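Local atomic coordinates of DraIII (Deinococcus radiophilus, PDB entry 4L0K), a protein that cleaves double-stranded DNA as a type II restriction endonuclease, probably with an active site of the His-Me finger kind. Residues A[14-23]-A[112-120]; A[120-130]-A[144-155]. All blocks are in the same frame, centred on the assembly; numbering follows the deposited sequence.

Overall arrangement
The two contacts show how one helix can serve different neighbours along its length. Helix 112-126 gives its first half to contact 1 and its second half to contact 2, with Arg120 shared between them; their centres lie about 21 Å apart. Contact 1 is the smaller and more buried: it brings the N-terminal segment 14-23 onto the helix through a tyrosine and a few charged or amide groups. Contact 2, partly buried, joins the helix and the turn after it to the end of helix 137-147 and the loop that follows, by broad aromatic packing at one end and side-chain-to-backbone hydrogen bonds at the other.

Contact 1: A[14-23]-A[112-120]; sequences YSKHFPHKCQ and YDSCIDVAR
Tyr112, in the first turn of helix 112-126, reaches the backbone of segment 14-23 with the end of its ring. The hydroxyl OH accepts a hydrogen bond from Lys21 N at 3.0 Å, nearly straight at 172°, and it also bonds Glu34, which holds His20 ND1 too. With CG anti to the backbone N, the ring is carried out from the helix toward strand 20-21, which pairs antiparallel with strand 7-8; the contact thus seats this small N-terminal sheet on the helix. Pro19 O lies over one face, Tyr14 OH comes within 4.0 Å of Tyr112 CB, and Tyr77 meets the ring edge-to-face.

The side chain of Lys21 runs antiparallel to that of Tyr112, Lys21 CG lying 3.9 Å from Tyr112 CE2. At its end NZ forms a 2.8 Å salt bridge with Asp113 OD2, which offers its syn lone pair. Tyr112 is thus bonded by the backbone of Lys21 and flanked by its side chain.

Against Ile116, one helical turn after Tyr112, Gln23 lays its amide, bent at chi2 (-73°), with Gln23 CD 3.4 Å from the methyl Ile116 CG2. Gln23 OE1 accepts from Arg120 NH1 at 2.7 Å (163°), meeting the guanidinium at its edge, while the amide plane stands well turned from that group. Asp117 OD1 at Arg120 NH2 (2.7 Å) and Tyr142 OH at NH1 probably help to fix its rotation.

The Tyr112 hydroxyl, the Lys21 ammonium and Gln23 OE1 each meet a polar mate, so polar bonds rather than a broad apolar face hold this segment to the helix.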
loop_
_atom_site.group_PDB
_atom_site.type_symbol
_atom_site.label_atom_id
_atom_site.label_comp_id
_atom_site.label_asym_id
_atom_site.label_seq_id
_atom_site.Cartn_x
_atom_site.Cartn_y
_atom_site.Cartn_z
ATOM N N TYR A 14 -9.590 29.570 3.788
ATOM C CA TYR A 14 -9.703 29.451 5.243
ATOM C C TYR A 14 -9.582 30.802 5.955
ATOM O O TYR A 14 -10.302 31.064 6.919
ATOM C CB TYR A 14 -8.640 28.469 5.760
ATOM C CG TYR A 14 -8.639 28.161 7.241
ATOM C CD1 TYR A 14 -9.559 27.271 7.791
ATOM C CD2 TYR A 14 -7.664 28.690 8.074
ATOM C CE1 TYR A 14 -9.529 26.954 9.142
ATOM C CE2 TYR A 14 -7.627 28.380 9.426
ATOM C CZ TYR A 14 -8.559 27.514 9.953
ATOM O OH TYR A 14 -8.509 27.228 11.307
ATOM N N SER A 15 -8.683 31.656 5.470
ATOM C CA SER A 15 -8.397 32.932 6.121
ATOM C C SER A 15 -9.600 33.881 6.129
ATOM O O SER A 15 -9.650 34.820 6.928
ATOM C CB SER A 15 -7.205 33.612 5.447
ATOM O OG SER A 15 -7.517 33.956 4.103
ATOM N N LYS A 16 -10.562 33.623 5.244
ATOM C CA LYS A 16 -11.752 34.467 5.141
ATOM C C LYS A 16 -12.714 34.180 6.289
ATOM O O LYS A 16 -13.569 34.998 6.614
ATOM C CB LYS A 16 -12.440 34.260 3.798
ATOM N N HIS A 17 -12.558 33.017 6.912
ATOM C CA HIS A 17 -13.447 32.601 7.993
ATOM C C HIS A 17 -12.703 32.287 9.287
ATOM O O HIS A 17 -13.241 32.481 10.375
ATOM C CB HIS A 17 -14.254 31.383 7.564
ATOM C CG HIS A 17 -14.858 31.512 6.203
ATOM N ND1 HIS A 17 -16.089 32.090 5.986
ATOM C CD2 HIS A 17 -14.399 31.133 4.985
ATOM C CE1 HIS A 17 -16.366 32.061 4.694
ATOM N NE2 HIS A 17 -15.356 31.485 4.066
ATOM N N PHE A 18 -11.471 31.794 9.170
ATOM C CA PHE A 18 -10.663 31.455 10.348
ATOM C C PHE A 18 -9.246 32.041 10.270
ATOM O O PHE A 18 -8.750 32.342 9.186
ATOM C CB PHE A 18 -10.598 29.939 10.530
ATOM C CG PHE A 18 -11.941 29.274 10.623
ATOM C CD1 PHE A 18 -12.640 29.255 11.819
ATOM C CD2 PHE A 18 -12.498 28.649 9.519
ATOM C CE1 PHE A 18 -13.884 28.629 11.914
ATOM C CE2 PHE A 18 -13.748 28.013 9.602
ATOM C CZ PHE A 18 -14.437 28.003 10.803
ATOM N N PRO A 19 -8.591 32.216 11.423
ATOM C CA PRO A 19 -7.256 32.829 11.387
ATOM C C PRO A 19 -6.088 31.843 11.225
ATOM O O PRO A 19 -6.087 30.762 11.805
ATOM C CB PRO A 19 -7.159 33.504 12.762
ATOM C CG PRO A 19 -7.978 32.601 13.665
ATOM C CD PRO A 19 -9.100 32.064 12.801
ATOM N N HIS A 20 -5.094 32.230 10.436
ATOM C CA HIS A 20 -3.772 31.629 10.542
ATOM C C HIS A 20 -3.058 32.372 11.674
ATOM O O HIS A 20 -3.232 33.586 11.819
ATOM C CB HIS A 20 -3.009 31.771 9.222
ATOM C CG HIS A 20 -3.672 31.082 8.071
ATOM N ND1 HIS A 20 -3.276 29.842 7.615
ATOM C CD2 HIS A 20 -4.729 31.445 7.304
ATOM C CE1 HIS A 20 -4.050 29.477 6.607
ATOM N NE2 HIS A 20 -4.943 30.431 6.401
ATOM N N LYS A 21 -2.270 31.666 12.482
ATOM C CA LYS A 21 -1.724 32.288 13.684
ATOM C C LYS A 21 -0.214 32.507 13.657
ATOM O O LYS A 21 0.524 31.723 13.069
ATOM C CB LYS A 21 -2.125 31.499 14.934
ATOM C CG LYS A 21 -3.609 31.134 15.005
ATOM C CD LYS A 21 -3.901 30.397 16.313
ATOM C CE LYS A 21 -5.137 29.500 16.223
ATOM N NZ LYS A 21 -5.284 28.638 17.449
ATOM N N CYS A 22 0.220 33.590 14.297
ATOM C CA CYS A 22 1.636 33.919 14.494
ATOM C C CYS A 22 2.294 32.791 15.302
ATOM O O CYS A 22 1.768 32.378 16.335
ATOM C CB CYS A 22 1.711 35.254 15.259
ATOM S SG CYS A 22 3.267 36.197 15.426
ATOM N N GLN A 23 3.431 32.281 14.841
ATOM C CA GLN A 23 4.115 31.257 15.622
ATOM C C GLN A 23 5.467 31.749 16.157
ATOM O O GLN A 23 6.256 30.963 16.691
ATOM C CB GLN A 23 4.242 29.948 14.822
ATOM C CG GLN A 23 2.899 29.397 14.305
ATOM C CD GLN A 23 2.043 28.789 15.405
ATOM O OE1 GLN A 23 2.563 28.296 16.402
ATOM N NE2 GLN A 23 0.729 28.820 15.228
ATOM N N TYR A 112 -6.111 22.948 14.017
ATOM C CA TYR A 112 -5.107 23.837 13.442
ATOM C C TYR A 112 -3.782 23.787 14.209
ATOM O O TYR A 112 -2.689 23.652 13.614
ATOM C CB TYR A 112 -5.635 25.286 13.365
ATOM C CG TYR A 112 -4.592 26.259 12.869
ATOM C CD1 TYR A 112 -4.447 26.529 11.510
ATOM C CD2 TYR A 112 -3.730 26.889 13.757
ATOM C CE1 TYR A 112 -3.461 27.402 11.054
ATOM C CE2 TYR A 112 -2.752 27.760 13.314
ATOM C CZ TYR A 112 -2.623 28.013 11.968
ATOM O OH TYR A 112 -1.640 28.883 11.555
ATOM N N ASP A 113 -3.886 23.912 15.533
ATOM C CA ASP A 113 -2.709 23.922 16.397
ATOM C C ASP A 113 -1.882 22.642 16.237
ATOM O O ASP A 113 -0.661 22.698 16.224
ATOM C CB ASP A 113 -3.101 24.095 17.866
ATOM C CG ASP A 113 -3.707 25.476 18.173
ATOM O OD1 ASP A 113 -4.241 25.618 19.292
ATOM O OD2 ASP A 113 -3.662 26.404 17.321
ATOM N N SER A 114 -2.560 21.500 16.119
ATOM C CA SER A 114 -1.898 20.203 15.947
ATOM C C SER A 114 -1.105 20.161 14.647
ATOM O O SER A 114 0.048 19.712 14.636
ATOM C CB SER A 114 -2.919 19.066 15.943
ATOM O OG SER A 114 -3.586 18.979 17.186
ATOM N N CYS A 115 -1.732 20.623 13.561
ATOM C CA CYS A 115 -1.065 20.706 12.268
ATOM C C CYS A 115 0.206 21.541 12.355
ATOM O O CYS A 115 1.262 21.133 11.848
ATOM C CB CYS A 115 -2.009 21.247 11.197
ATOM S SG CYS A 115 -3.413 20.142 10.904
ATOM N N ILE A 116 0.121 22.682 13.035
ATOM C CA ILE A 116 1.320 23.506 13.218
ATOM C C ILE A 116 2.388 22.786 14.068
ATOM O O ILE A 116 3.577 22.807 13.729
ATOM C CB ILE A 116 1.001 24.928 13.792
ATOM C CG1 ILE A 116 -0.135 25.602 13.013
ATOM C CG2 ILE A 116 2.250 25.803 13.813
ATOM C CD1 ILE A 116 0.080 25.666 11.532
ATOM N N ASP A 117 1.961 22.148 15.157
ATOM C CA ASP A 117 2.841 21.306 15.987
ATOM C C ASP A 117 3.628 20.269 15.168
ATOM O O ASP A 117 4.858 20.184 15.276
ATOM C CB ASP A 117 2.042 20.572 17.070
ATOM C CG ASP A 117 1.576 21.487 18.176
ATOM O OD1 ASP A 117 2.133 22.602 18.294
ATOM O OD2 ASP A 117 0.660 21.094 18.935
ATOM N N VAL A 118 2.897 19.495 14.362
ATOM C CA VAL A 118 3.471 18.524 13.433
ATOM C C VAL A 118 4.509 19.169 12.506
ATOM O O VAL A 118 5.625 18.642 12.362
ATOM C CB VAL A 118 2.360 17.821 12.600
ATOM C CG1 VAL A 118 2.936 17.159 11.338
ATOM C CG2 VAL A 118 1.575 16.809 13.474
ATOM N N ALA A 119 4.150 20.303 11.885
ATOM C CA ALA A 119 5.129 21.067 11.100
ATOM C C ALA A 119 6.421 21.362 11.898
ATOM O O ALA A 119 7.550 21.222 11.379
ATOM C CB ALA A 119 4.512 22.360 10.576
ATOM N N ARG A 120 6.256 21.755 13.160
ATOM C CA ARG A 120 7.431 22.090 13.973
ATOM C C ARG A 120 8.307 20.851 14.231
ATOM O O ARG A 120 9.539 20.902 14.138
ATOM C CB ARG A 120 7.014 22.735 15.296
ATOM C CG ARG A 120 7.165 24.252 15.355
ATOM C CD ARG A 120 6.827 24.771 16.758
ATOM N NE ARG A 120 5.455 24.437 17.129
ATOM C CZ ARG A 120 4.454 25.311 17.156
ATOM N NH1 ARG A 120 4.671 26.588 16.848
ATOM N NH2 ARG A 120 3.238 24.913 17.496
#

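Contact 2: A[120-130]-A[144-155]; sequences RKLTWLAYQLH and EEFFGPMVAGST
Leu125 O, in the last turns of helix 112-126, is gripped by two donors: Thr155 OG1 at 2.5 Å and the backbone N of Gln128. Close by, Gln128 O accepts from Thr155 N, while Leu129 CD1 rests against the threonine methyl CG2. Thr155 also packs on Phe196 of strand 194-198, as does Leu125; that strand pairs with 179-183 and precedes helix 199-205, an order consistent with the beta-beta-alpha core of His-Me finger nucleases.

Gln128 is fastened at both ends of its amide. OE1 takes a nearly straight bond (171°) from Val151 N at 2.8 Å, though the donor stands above the amide plane, and NE2 donates back to Trp124 O. That NE2 also sits over the centre of the Trp124 ring system, whose opposite face is covered by Phe147 CB, 3.5 Å from Trp124 CE2. Chi1 of 179° swings the indole away from its own backbone N and across to Phe147. NE1 gives a bent bond to Gly148 O at 3.0 Å; Gly148 is where the chain leaves helix 137-147 with positive phi. Met150 CG packs beside the five-membered ring, 3.9 Å from Trp124 CD1. An alanine in place of Trp124 would remove the indole sandwiched here, and would probably leave Gly148 O without this donor and open a gap beside Phe147.

Phe147 in turn has Lys121 CD over one face and Phe146 CB over the other. Beyond it the guanidinium of Arg120 forms an off-centre cation-pi stack on Phe146 (planes 8° apart, centres 4.5 Å), with Arg120 CD making a CH-pi contact over the ring.

Labour is therefore divided: aromatic faces join the two helices, while the indole N-H, glutamine amide and threonine hydroxyl tie loop 148-155 to the end of helix 112-126.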
loop_
_atom_site.group_PDB
_atom_site.type_symbol
_atom_site.label_atom_id
_atom_site.label_comp_id
_atom_site.label_asym_id
_atom_site.label_seq_id
_atom_site.Cartn_x
_atom_site.Cartn_y
_atom_site.Cartn_z
ATOM N N ARG A 120 6.256 21.755 13.160
ATOM C CA ARG A 120 7.431 22.090 13.973
ATOM C C ARG A 120 8.307 20.851 14.231
ATOM O O ARG A 120 9.539 20.902 14.138
ATOM C CB ARG A 120 7.014 22.735 15.296
ATOM C CG ARG A 120 7.165 24.252 15.355
ATOM C CD ARG A 120 6.827 24.771 16.758
ATOM N NE ARG A 120 5.455 24.437 17.129
ATOM C CZ ARG A 120 4.454 25.311 17.156
ATOM N NH1 ARG A 120 4.671 26.588 16.848
ATOM N NH2 ARG A 120 3.238 24.913 17.496
ATOM N N LYS A 121 7.648 19.737 14.527
ATOM C CA LYS A 121 8.336 18.494 14.849
ATOM C C LYS A 121 9.157 18.032 13.670
ATOM O O LYS A 121 10.320 17.686 13.807
ATOM C CB LYS A 121 7.324 17.412 15.209
ATOM C CG LYS A 121 7.957 16.051 15.433
ATOM C CD LYS A 121 8.914 16.051 16.626
ATOM C CE LYS A 121 9.518 14.672 16.826
ATOM N NZ LYS A 121 8.467 13.629 17.041
ATOM N N LEU A 122 8.522 18.040 12.508
ATOM C CA LEU A 122 9.128 17.585 11.274
ATOM C C LEU A 122 10.311 18.463 10.865
ATOM O O LEU A 122 11.302 17.955 10.324
ATOM C CB LEU A 122 8.061 17.567 10.178
ATOM C CG LEU A 122 7.454 16.227 9.777
ATOM C CD1 LEU A 122 7.689 15.130 10.807
ATOM C CD2 LEU A 122 5.983 16.378 9.475
ATOM N N THR A 123 10.216 19.773 11.112
ATOM C CA THR A 123 11.372 20.650 10.878
ATOM C C THR A 123 12.539 20.304 11.816
ATOM O O THR A 123 13.735 20.304 11.427
ATOM C CB THR A 123 11.007 22.142 11.077
ATOM O OG1 THR A 123 9.812 22.443 10.349
ATOM C CG2 THR A 123 12.141 23.034 10.592
ATOM N N TRP A 124 12.183 20.027 13.062
ATOM C CA TRP A 124 13.174 19.648 14.061
ATOM C C TRP A 124 13.892 18.345 13.650
ATOM O O TRP A 124 15.121 18.243 13.750
ATOM C CB TRP A 124 12.500 19.523 15.429
ATOM C CG TRP A 124 13.402 19.108 16.570
ATOM C CD1 TRP A 124 14.254 19.912 17.283
ATOM C CD2 TRP A 124 13.500 17.799 17.156
ATOM N NE1 TRP A 124 14.884 19.183 18.259
ATOM C CE2 TRP A 124 14.443 17.887 18.208
ATOM C CE3 TRP A 124 12.892 16.563 16.886
ATOM C CZ2 TRP A 124 14.806 16.774 18.989
ATOM C CZ3 TRP A 124 13.240 15.455 17.672
ATOM C CH2 TRP A 124 14.191 15.574 18.714
ATOM N N LEU A 125 13.123 17.368 13.170
ATOM C CA LEU A 125 13.693 16.097 12.713
ATOM C C LEU A 125 14.595 16.378 11.534
ATOM O O LEU A 125 15.678 15.792 11.417
ATOM C CB LEU A 125 12.597 15.131 12.240
ATOM C CG LEU A 125 12.087 13.988 13.110
ATOM C CD1 LEU A 125 12.741 13.972 14.490
ATOM C CD2 LEU A 125 10.553 14.024 13.180
ATOM N N ALA A 126 14.134 17.265 10.649
ATOM C CA ALA A 126 14.832 17.497 9.378
ATOM C C ALA A 126 16.236 18.068 9.601
ATOM O O ALA A 126 17.193 17.674 8.929
ATOM C CB ALA A 126 14.013 18.386 8.441
ATOM N N TYR A 127 16.364 18.980 10.560
ATOM C CA TYR A 127 17.690 19.534 10.850
ATOM C C TYR A 127 18.667 18.518 11.482
ATOM O O TYR A 127 19.844 18.811 11.665
ATOM C CB TYR A 127 17.577 20.826 11.687
ATOM C CG TYR A 127 17.285 22.028 10.824
ATOM C CD1 TYR A 127 18.233 22.489 9.921
ATOM C CD2 TYR A 127 16.064 22.697 10.899
ATOM C CE1 TYR A 127 17.982 23.583 9.109
ATOM C CE2 TYR A 127 15.804 23.811 10.084
ATOM C CZ TYR A 127 16.770 24.240 9.188
ATOM O OH TYR A 127 16.552 25.323 8.348
ATOM N N GLN A 128 18.166 17.328 11.797
ATOM C CA GLN A 128 18.968 16.260 12.372
ATOM C C GLN A 128 19.143 15.099 11.387
ATOM O O GLN A 128 19.570 14.006 11.767
ATOM C CB GLN A 128 18.312 15.750 13.655
ATOM C CG GLN A 128 18.314 16.751 14.803
ATOM C CD GLN A 128 17.526 16.262 15.997
ATOM O OE1 GLN A 128 18.069 15.614 16.897
ATOM N NE2 GLN A 128 16.231 16.560 16.010
ATOM N N LEU A 129 18.801 15.341 10.126
ATOM C CA LEU A 129 19.087 14.402 9.044
ATOM C C LEU A 129 20.590 14.406 8.770
ATOM O O LEU A 129 21.221 15.461 8.829
ATOM C CB LEU A 129 18.385 14.879 7.768
ATOM C CG LEU A 129 17.151 14.236 7.125
ATOM C CD1 LEU A 129 16.656 12.998 7.853
ATOM C CD2 LEU A 129 16.029 15.256 6.920
ATOM N N HIS A 130 21.172 13.257 8.446
ATOM C CA HIS A 130 22.524 13.286 7.897
ATOM C C HIS A 130 22.561 14.131 6.615
ATOM O O HIS A 130 21.779 13.910 5.683
ATOM C CB HIS A 130 23.066 11.878 7.612
ATOM C CG HIS A 130 24.513 11.865 7.207
ATOM N ND1 HIS A 130 24.924 11.906 5.890
ATOM C CD2 HIS A 130 25.646 11.834 7.951
ATOM C CE1 HIS A 130 26.243 11.902 5.840
ATOM N NE2 HIS A 130 26.707 11.859 7.076
ATOM N N GLU A 144 14.477 23.684 19.484
ATOM C CA GLU A 144 15.048 23.004 20.649
ATOM C C GLU A 144 14.256 23.278 21.916
ATOM O O GLU A 144 14.152 22.421 22.794
ATOM C CB GLU A 144 16.514 23.373 20.847
ATOM C CG GLU A 144 17.459 22.524 20.006
ATOM C CD GLU A 144 18.910 22.843 20.265
ATOM O OE1 GLU A 144 19.788 22.059 19.829
ATOM O OE2 GLU A 144 19.163 23.886 20.911
ATOM N N GLU A 145 13.676 24.469 21.996
ATOM C CA GLU A 145 12.821 24.816 23.122
ATOM C C GLU A 145 11.606 23.893 23.180
ATOM O O GLU A 145 11.128 23.545 24.262
ATOM C CB GLU A 145 12.375 26.268 23.016
ATOM C CG GLU A 145 11.228 26.618 23.931
ATOM C CD GLU A 145 11.556 27.763 24.861
ATOM O OE1 GLU A 145 12.746 28.140 24.941
ATOM O OE2 GLU A 145 10.623 28.285 25.508
ATOM N N PHE A 146 11.111 23.491 22.010
ATOM C CA PHE A 146 9.944 22.624 21.944
ATOM C C PHE A 146 10.285 21.155 22.155
ATOM O O PHE A 146 9.565 20.444 22.862
ATOM C CB PHE A 146 9.245 22.765 20.594
ATOM C CG PHE A 146 8.370 23.978 20.479
ATOM C CD1 PHE A 146 8.864 25.152 19.940
ATOM C CD2 PHE A 146 7.049 23.937 20.889
ATOM C CE1 PHE A 146 8.061 26.258 19.815
ATOM C CE2 PHE A 146 6.242 25.050 20.770
ATOM C CZ PHE A 146 6.750 26.211 20.232
ATOM N N PHE A 147 11.371 20.698 21.534
ATOM C CA PHE A 147 11.619 19.246 21.450
ATOM C C PHE A 147 12.918 18.727 22.064
ATOM O O PHE A 147 13.156 17.524 22.095
ATOM C CB PHE A 147 11.546 18.786 19.993
ATOM C CG PHE A 147 10.291 19.206 19.301
ATOM C CD1 PHE A 147 10.335 20.076 18.219
ATOM C CD2 PHE A 147 9.065 18.758 19.750
ATOM C CE1 PHE A 147 9.166 20.469 17.581
ATOM C CE2 PHE A 147 7.888 19.152 19.113
ATOM C CZ PHE A 147 7.944 20.004 18.030
ATOM N N GLY A 148 13.765 19.629 22.538
ATOM C CA GLY A 148 15.028 19.213 23.102
ATOM C C GLY A 148 16.183 19.439 22.149
ATOM O O GLY A 148 15.994 19.796 20.984
ATOM N N PRO A 149 17.401 19.243 22.653
ATOM C CA PRO A 149 18.632 19.427 21.883
ATOM C C PRO A 149 18.650 18.678 20.550
ATOM O O PRO A 149 18.344 17.485 20.477
ATOM C CB PRO A 149 19.717 18.875 22.823
ATOM C CG PRO A 149 18.976 18.156 23.911
ATOM C CD PRO A 149 17.679 18.849 24.043
ATOM N N MET A 150 19.017 19.399 19.498
ATOM C CA MET A 150 19.276 18.776 18.221
ATOM C C MET A 150 20.530 17.927 18.329
ATOM O O MET A 150 21.565 18.379 18.825
ATOM C CB MET A 150 19.441 19.828 17.131
ATOM C CG MET A 150 18.116 20.434 16.674
ATOM S SD MET A 150 18.366 21.645 15.370
ATOM C CE MET A 150 16.676 22.140 15.011
ATOM N N VAL A 151 20.424 16.680 17.895
ATOM C CA VAL A 151 21.588 15.811 17.822
ATOM C C VAL A 151 21.827 15.441 16.365
ATOM O O VAL A 151 21.011 14.751 15.748
ATOM C CB VAL A 151 21.413 14.557 18.683
ATOM C CG1 VAL A 151 22.631 13.657 18.552
ATOM C CG2 VAL A 151 21.222 14.955 20.135
ATOM N N ALA A 152 22.934 15.931 15.818
ATOM C CA ALA A 152 23.277 15.690 14.427
ATOM C C ALA A 152 23.148 14.215 14.028
ATOM O O ALA A 152 23.623 13.320 14.747
ATOM C CB ALA A 152 24.690 16.188 14.154
ATOM N N GLY A 153 22.493 13.969 12.892
ATOM C CA GLY A 153 22.434 12.629 12.317
ATOM C C GLY A 153 21.590 11.622 13.095
ATOM O O GLY A 153 21.638 10.429 12.815
ATOM N N SER A 154 20.810 12.094 14.063
ATOM C CA SER A 154 19.998 11.194 14.877
ATOM C C SER A 154 18.689 10.793 14.211
ATOM O O SER A 154 18.045 9.841 14.647
ATOM C CB SER A 154 19.672 11.832 16.231
ATOM O OG SER A 154 19.020 13.086 16.065
ATOM N N THR A 155 18.285 11.520 13.172
ATOM C CA THR A 155 16.987 11.272 12.554
ATOM C C THR A 155 16.960 9.945 11.806
ATOM O O THR A 155 17.680 9.770 10.822
ATOM C CB THR A 155 16.560 12.438 11.644
ATOM O OG1 THR A 155 16.297 13.577 12.470
ATOM C CG2 THR A 155 15.270 12.093 10.877
HETATM O O HOH W 1 22.377 16.350 11.032
HETATM O O HOH W 2 20.436 10.710 10.305
#